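Local coordinates for aminoglycoside phosphotransferase (Mycobacterium smegmatis, PDB 6EF6), which phosphorylates (S)-1-amino-2-propanol as the kinase of the aminoacetone utilization microcompartment, at residues 65-78 / 122-136. Numbering follows the deposited sequence.
Sequences QSILRVHRQDYHQP and VPRHVVHFEMVGGAE. With BEZ (benzoic acid), chain B.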
loop_
_atom_site.group_PDB
_atom_site.type_symbol
_atom_site.label_atom_id
_atom_site.label_comp_id
_atom_site.label_asym_id
_atom_site.label_seq_id
_atom_site.Cartn_x
_atom_site.Cartn_y
_atom_site.Cartn_z
ATOM N N GLN A 65 2.284 24.098 -8.757
ATOM C CA GLN A 65 2.636 22.997 -7.870
ATOM C C GLN A 65 2.408 21.684 -8.595
ATOM O O GLN A 65 1.455 21.558 -9.366
ATOM C CB GLN A 65 1.766 22.990 -6.616
ATOM C CG GLN A 65 2.070 24.110 -5.641
ATOM C CD GLN A 65 1.221 24.014 -4.385
ATOM O OE1 GLN A 65 0.017 23.798 -4.461
ATOM N NE2 GLN A 65 1.845 24.167 -3.232
ATOM N N SER A 66 3.296 20.718 -8.360
ATOM C CA SER A 66 3.116 19.355 -8.853
ATOM C C SER A 66 3.948 18.410 -7.993
ATOM O O SER A 66 4.604 18.832 -7.045
ATOM C CB SER A 66 3.420 19.251 -10.356
ATOM O OG SER A 66 4.738 19.688 -10.663
ATOM N N ILE A 67 3.852 17.115 -8.286
ATOM C CA ILE A 67 4.465 16.079 -7.464
ATOM C C ILE A 67 5.362 15.188 -8.310
ATOM O O ILE A 67 4.931 14.644 -9.338
ATOM C CB ILE A 67 3.403 15.251 -6.721
ATOM C CG1 ILE A 67 2.711 16.164 -5.698
ATOM C CG2 ILE A 67 4.059 14.072 -6.049
ATOM C CD1 ILE A 67 1.458 15.580 -5.118
ATOM N N LEU A 68 6.601 15.008 -7.874
ATOM C CA LEU A 68 7.545 14.162 -8.595
ATOM C C LEU A 68 7.882 12.931 -7.752
ATOM O O LEU A 68 8.352 13.066 -6.615
ATOM C CB LEU A 68 8.809 14.966 -8.918
ATOM C CG LEU A 68 9.769 14.341 -9.900
ATOM C CD1 LEU A 68 9.186 14.303 -11.287
ATOM C CD2 LEU A 68 11.066 15.173 -9.907
ATOM N N ARG A 69 7.644 11.738 -8.287
ATOM C CA ARG A 69 7.938 10.483 -7.601
ATOM C C ARG A 69 9.190 9.830 -8.195
ATOM O O ARG A 69 9.191 9.444 -9.372
ATOM C CB ARG A 69 6.748 9.531 -7.743
ATOM C CG ARG A 69 6.944 8.171 -7.101
ATOM C CD ARG A 69 5.666 7.341 -7.237
ATOM N NE ARG A 69 5.511 6.816 -8.576
ATOM C CZ ARG A 69 4.489 6.045 -8.951
ATOM N NH1 ARG A 69 3.480 5.786 -8.110
ATOM N NH2 ARG A 69 4.503 5.525 -10.156
ATOM N N VAL A 70 10.239 9.676 -7.390
ATOM C CA VAL A 70 11.474 9.015 -7.818
ATOM C C VAL A 70 11.449 7.576 -7.293
ATOM O O VAL A 70 11.508 7.342 -6.085
ATOM C CB VAL A 70 12.718 9.763 -7.321
ATOM C CG1 VAL A 70 14.009 9.015 -7.723
ATOM C CG2 VAL A 70 12.769 11.184 -7.879
ATOM N N HIS A 71 11.379 6.595 -8.190
ATOM C CA HIS A 71 11.229 5.206 -7.768
ATOM C C HIS A 71 12.520 4.679 -7.175
ATOM O O HIS A 71 13.619 4.927 -7.686
ATOM C CB HIS A 71 10.831 4.347 -8.962
ATOM C CG HIS A 71 9.411 4.528 -9.373
ATOM N ND1 HIS A 71 8.417 3.675 -8.958
ATOM C CD2 HIS A 71 8.809 5.466 -10.137
ATOM C CE1 HIS A 71 7.259 4.094 -9.444
ATOM N NE2 HIS A 71 7.472 5.167 -10.183
ATOM N N ARG A 72 12.394 3.959 -6.070
ATOM C CA ARG A 72 13.574 3.364 -5.505
ATOM C C ARG A 72 14.155 2.319 -6.458
ATOM O O ARG A 72 13.508 1.853 -7.399
ATOM C CB ARG A 72 13.307 2.822 -4.108
ATOM C CG ARG A 72 12.310 1.733 -4.045
ATOM C CD ARG A 72 12.130 1.385 -2.583
ATOM N NE ARG A 72 11.324 0.193 -2.387
ATOM C CZ ARG A 72 9.997 0.189 -2.366
ATOM N NH1 ARG A 72 9.347 -0.948 -2.167
ATOM N NH2 ARG A 72 9.322 1.318 -2.536
ATOM N N GLN A 73 15.430 2.021 -6.243
ATOM C CA GLN A 73 16.169 1.164 -7.152
ATOM C C GLN A 73 15.647 -0.262 -7.080
ATOM O O GLN A 73 15.318 -0.765 -6.006
ATOM C CB GLN A 73 17.656 1.193 -6.774
ATOM C CG GLN A 73 18.492 0.132 -7.451
ATOM C CD GLN A 73 19.939 0.160 -7.001
ATOM O OE1 GLN A 73 20.530 1.229 -6.843
ATOM N NE2 GLN A 73 20.512 -1.021 -6.777
ATOM N N ASP A 74 15.537 -0.904 -8.241
ATOM C CA ASP A 74 15.386 -2.344 -8.406
ATOM C C ASP A 74 13.981 -2.871 -8.103
ATOM O O ASP A 74 13.728 -4.052 -8.337
ATOM C CB ASP A 74 16.419 -3.160 -7.603
ATOM C CG ASP A 74 17.809 -3.094 -8.216
ATOM O OD1 ASP A 74 17.905 -3.054 -9.463
ATOM O OD2 ASP A 74 18.802 -3.063 -7.456
ATOM N N TYR A 75 13.056 -2.054 -7.611
ATOM C CA TYR A 75 11.760 -2.610 -7.213
ATOM C C TYR A 75 10.887 -2.930 -8.417
ATOM O O TYR A 75 10.252 -3.990 -8.445
ATOM C CB TYR A 75 11.039 -1.658 -6.264
ATOM C CG TYR A 75 9.906 -2.254 -5.409
ATOM C CD1 TYR A 75 10.154 -3.296 -4.504
ATOM C CD2 TYR A 75 8.645 -1.706 -5.451
ATOM C CE1 TYR A 75 9.133 -3.806 -3.689
ATOM C CE2 TYR A 75 7.593 -2.228 -4.632
ATOM C CZ TYR A 75 7.866 -3.254 -3.776
ATOM O OH TYR A 75 6.883 -3.760 -2.940
ATOM N N HIS A 76 10.828 -2.042 -9.422
ATOM C CA HIS A 76 10.031 -2.303 -10.611
ATOM C C HIS A 76 10.852 -2.076 -11.866
ATOM O O HIS A 76 11.772 -1.254 -11.885
ATOM C CB HIS A 76 8.860 -1.329 -10.723
ATOM C CG HIS A 76 7.818 -1.490 -9.666
ATOM N ND1 HIS A 76 7.174 -2.683 -9.426
ATOM C CD2 HIS A 76 7.270 -0.580 -8.828
ATOM C CE1 HIS A 76 6.297 -2.505 -8.445
ATOM N NE2 HIS A 76 6.337 -1.241 -8.069
ATOM N N GLN A 77 10.447 -2.770 -12.930
ATOM C CA GLN A 77 10.830 -2.445 -14.291
ATOM C C GLN A 77 9.876 -1.409 -14.866
ATOM O O GLN A 77 8.743 -1.260 -14.403
ATOM C CB GLN A 77 10.761 -3.697 -15.159
ATOM C CG GLN A 77 11.661 -4.824 -14.696
ATOM C CD GLN A 77 13.111 -4.398 -14.587
ATOM O OE1 GLN A 77 13.679 -4.344 -13.492
ATOM N NE2 GLN A 77 13.718 -4.091 -15.725
ATOM N N PRO A 78 10.266 -0.706 -15.922
ATOM C CA PRO A 78 9.386 0.369 -16.414
ATOM C C PRO A 78 8.034 -0.108 -16.909
ATOM O O PRO A 78 7.049 0.591 -16.700
ATOM C CB PRO A 78 10.206 1.051 -17.517
ATOM C CG PRO A 78 11.589 0.609 -17.315
ATOM C CD PRO A 78 11.565 -0.731 -16.627
ATOM N N VAL A 122 22.383 1.806 -11.373
ATOM C CA VAL A 122 21.458 1.547 -12.476
ATOM C C VAL A 122 20.467 2.702 -12.677
ATOM O O VAL A 122 20.196 3.460 -11.751
ATOM C CB VAL A 122 20.700 0.201 -12.288
ATOM C CG1 VAL A 122 21.678 -0.971 -12.301
ATOM C CG2 VAL A 122 19.860 0.215 -11.004
ATOM N N PRO A 123 19.940 2.829 -13.894
ATOM C CA PRO A 123 18.937 3.865 -14.170
ATOM C C PRO A 123 17.772 3.879 -13.176
ATOM O O PRO A 123 17.371 2.849 -12.631
ATOM C CB PRO A 123 18.460 3.518 -15.583
ATOM C CG PRO A 123 19.658 2.878 -16.234
ATOM C CD PRO A 123 20.439 2.193 -15.134
ATOM N N ARG A 124 17.229 5.079 -12.948
ATOM C CA ARG A 124 16.134 5.318 -12.016
ATOM C C ARG A 124 14.925 5.856 -12.764
ATOM O O ARG A 124 15.064 6.716 -13.644
ATOM C CB ARG A 124 16.557 6.368 -10.987
ATOM C CG ARG A 124 17.882 6.036 -10.319
ATOM C CD ARG A 124 17.702 4.870 -9.388
ATOM N NE ARG A 124 16.733 5.204 -8.365
ATOM C CZ ARG A 124 17.009 5.901 -7.266
ATOM N NH1 ARG A 124 18.239 6.341 -7.030
ATOM N NH2 ARG A 124 16.051 6.152 -6.395
ATOM N N HIS A 125 13.752 5.358 -12.402
ATOM C CA HIS A 125 12.508 5.749 -13.042
ATOM C C HIS A 125 11.791 6.810 -12.212
ATOM O O HIS A 125 11.828 6.794 -10.970
ATOM C CB HIS A 125 11.624 4.514 -13.260
ATOM C CG HIS A 125 12.386 3.336 -13.785
ATOM N ND1 HIS A 125 13.108 3.379 -14.960
ATOM C CD2 HIS A 125 12.571 2.094 -13.275
ATOM C CE1 HIS A 125 13.707 2.217 -15.148
ATOM N NE2 HIS A 125 13.383 1.415 -14.149
ATOM N N VAL A 126 11.150 7.741 -12.913
ATOM C CA VAL A 126 10.489 8.889 -12.315
ATOM C C VAL A 126 9.115 9.042 -12.959
ATOM O O VAL A 126 8.969 8.853 -14.167
ATOM C CB VAL A 126 11.367 10.145 -12.528
ATOM C CG1 VAL A 126 10.726 11.326 -11.912
ATOM C CG2 VAL A 126 12.768 9.911 -11.930
ATOM N N VAL A 127 8.105 9.368 -12.158
ATOM C CA VAL A 127 6.786 9.743 -12.671
ATOM C C VAL A 127 6.384 11.080 -12.051
ATOM O O VAL A 127 6.606 11.315 -10.860
ATOM C CB VAL A 127 5.708 8.651 -12.423
ATOM C CG1 VAL A 127 4.404 9.085 -13.040
ATOM C CG2 VAL A 127 6.152 7.329 -12.963
ATOM N N HIS A 128 5.829 11.972 -12.868
ATOM C CA HIS A 128 5.385 13.303 -12.464
ATOM C C HIS A 128 3.865 13.309 -12.416
ATOM O O HIS A 128 3.217 12.814 -13.343
ATOM C CB HIS A 128 5.903 14.318 -13.478
ATOM C CG HIS A 128 5.841 15.749 -13.039
ATOM N ND1 HIS A 128 6.307 16.765 -13.846
ATOM C CD2 HIS A 128 5.428 16.342 -11.895
ATOM C CE1 HIS A 128 6.164 17.922 -13.232
ATOM N NE2 HIS A 128 5.646 17.698 -12.041
ATOM N N PHE A 129 3.291 13.820 -11.331
ATOM C CA PHE A 129 1.845 13.889 -11.158
ATOM C C PHE A 129 1.389 15.325 -10.921
ATOM O O PHE A 129 2.147 16.151 -10.392
ATOM C CB PHE A 129 1.413 13.053 -9.932
ATOM C CG PHE A 129 1.712 11.571 -10.051
ATOM C CD1 PHE A 129 0.886 10.738 -10.799
ATOM C CD2 PHE A 129 2.802 11.010 -9.381
ATOM C CE1 PHE A 129 1.148 9.363 -10.881
ATOM C CE2 PHE A 129 3.088 9.656 -9.469
ATOM C CZ PHE A 129 2.240 8.816 -10.199
ATOM N N GLU A 130 0.116 15.603 -11.237
ATOM C CA GLU A 130 -0.461 16.894 -10.900
ATOM C C GLU A 130 -0.583 17.014 -9.387
ATOM O O GLU A 130 -0.602 16.013 -8.655
ATOM C CB GLU A 130 -1.829 17.080 -11.562
ATOM C CG GLU A 130 -1.768 17.059 -13.087
ATOM C CD GLU A 130 -3.071 17.448 -13.764
ATOM O OE1 GLU A 130 -4.096 17.615 -13.071
ATOM O OE2 GLU A 130 -3.066 17.573 -15.008
ATOM N N MET A 131 -0.674 18.257 -8.922
ATOM C CA MET A 131 -0.826 18.508 -7.494
ATOM C C MET A 131 -2.085 17.800 -6.979
ATOM O O MET A 131 -3.080 17.630 -7.694
ATOM C CB MET A 131 -0.886 20.018 -7.222
ATOM C CG MET A 131 -0.922 20.393 -5.773
ATOM S SD MET A 131 0.412 19.648 -4.847
ATOM C CE MET A 131 0.138 20.289 -3.212
ATOM N N VAL A 132 -2.004 17.334 -5.735
ATOM C CA VAL A 132 -3.086 16.627 -5.055
ATOM C C VAL A 132 -3.425 17.401 -3.790
ATOM O O VAL A 132 -2.531 17.718 -3.000
ATOM C CB VAL A 132 -2.650 15.197 -4.700
ATOM C CG1 VAL A 132 -3.711 14.516 -3.814
ATOM C CG2 VAL A 132 -2.397 14.372 -5.954
ATOM N N GLY A 133 -4.713 17.700 -3.592
ATOM C CA GLY A 133 -5.123 18.359 -2.362
ATOM C C GLY A 133 -4.781 17.520 -1.142
ATOM O O GLY A 133 -5.181 16.353 -1.034
ATOM N N GLY A 134 -4.057 18.120 -0.203
ATOM C CA GLY A 134 -3.625 17.448 1.000
ATOM C C GLY A 134 -2.150 17.120 0.999
ATOM O O GLY A 134 -1.619 16.708 2.040
ATOM N N ALA A 135 -1.460 17.300 -0.130
ATOM C CA ALA A 135 -0.056 16.925 -0.212
ATOM C C ALA A 135 0.893 18.016 0.258
ATOM O O ALA A 135 2.044 17.708 0.556
ATOM C CB ALA A 135 0.302 16.554 -1.656
ATOM N N GLU A 136 0.466 19.272 0.302
ATOM C CA GLU A 136 1.375 20.311 0.754
ATOM C C GLU A 136 1.630 20.132 2.250
ATOM O O GLU A 136 0.705 19.836 3.004
ATOM C CB GLU A 136 0.797 21.697 0.488
ATOM C CG GLU A 136 1.772 22.806 0.825
ATOM C CD GLU A 136 1.248 24.179 0.470
ATOM O OE1 GLU A 136 0.551 24.307 -0.560
ATOM O OE2 GLU A 136 1.540 25.129 1.227
HETATM C C BEZ B . 2.792 8.346 -5.295
HETATM O O1 BEZ B . 2.355 7.511 -6.087
HETATM O O2 BEZ B . 3.796 8.062 -4.581
HETATM C C1 BEZ B . 2.105 9.667 -5.207
HETATM C C2 BEZ B . 2.270 10.468 -4.093
HETATM C C3 BEZ B . 1.623 11.697 -4.032
HETATM C C4 BEZ B . 0.806 12.106 -5.078
HETATM C C5 BEZ B . 0.647 11.296 -6.198
HETATM C C6 BEZ B . 1.289 10.076 -6.250
HETATM O O HOH W 1 -0.523 20.361 -10.855
HETATM O O HOH W 2 13.907 3.056 -10.244
#
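R124 folds back over the end of strand 65-70, its chain bent at chi2 and chi3, and grips the carbonyl of H71 side-on: NE and NH2 both donate to H71 O, the latter at 3.0 Å. NH2 also forms a salt bridge with D27. At H125, backbone O accepts from H71 N, and the imidazole lays one face against P78, CE1 lying 3.4 Å from P78 CG, while ND1 is hydrogen-bonded to T113 OG1. V126 sits opposite V70, its CG1 pressed tightly to L68 CD1 at 3.4 Å on the face that packs under helix 28-35. V127 and R69 exchange two backbone hydrogen bonds as the next antiparallel pair. These neighbouring strands belong to the five-stranded antiparallel sheet of the N-terminal lobe of the kinase-like phosphotransferase fold, and the face bearing I67, R69 and F129 lines the benzoic acid pocket. H128, with CG anti to the backbone N (chi1 -165°), carries its ring across to strand 65-70, where NE2 at the ring edge and S66 OG form a short 2.6 Å hydrogen bond in the ring plane. F129 pairs with I67 through F129 N to I67 O (2.7 Å) and I67 N to F129 O. Its ring stands 83° to the R69 guanidinium, presenting CZ over that group's centre; benzoic acid C6 lies over one ring face, and V127 CG1 over the other. R69 NH1 donates to benzoic acid O1 at 2.9 Å, whereas NH2 forms a salt bridge with E84. I67 CD1 reaches V132 CG2 and A135 CB (3.8 Å), and E136 OE1 takes a nearly straight bond (168°) from Q65 NE2, arriving from above the carboxylate plane.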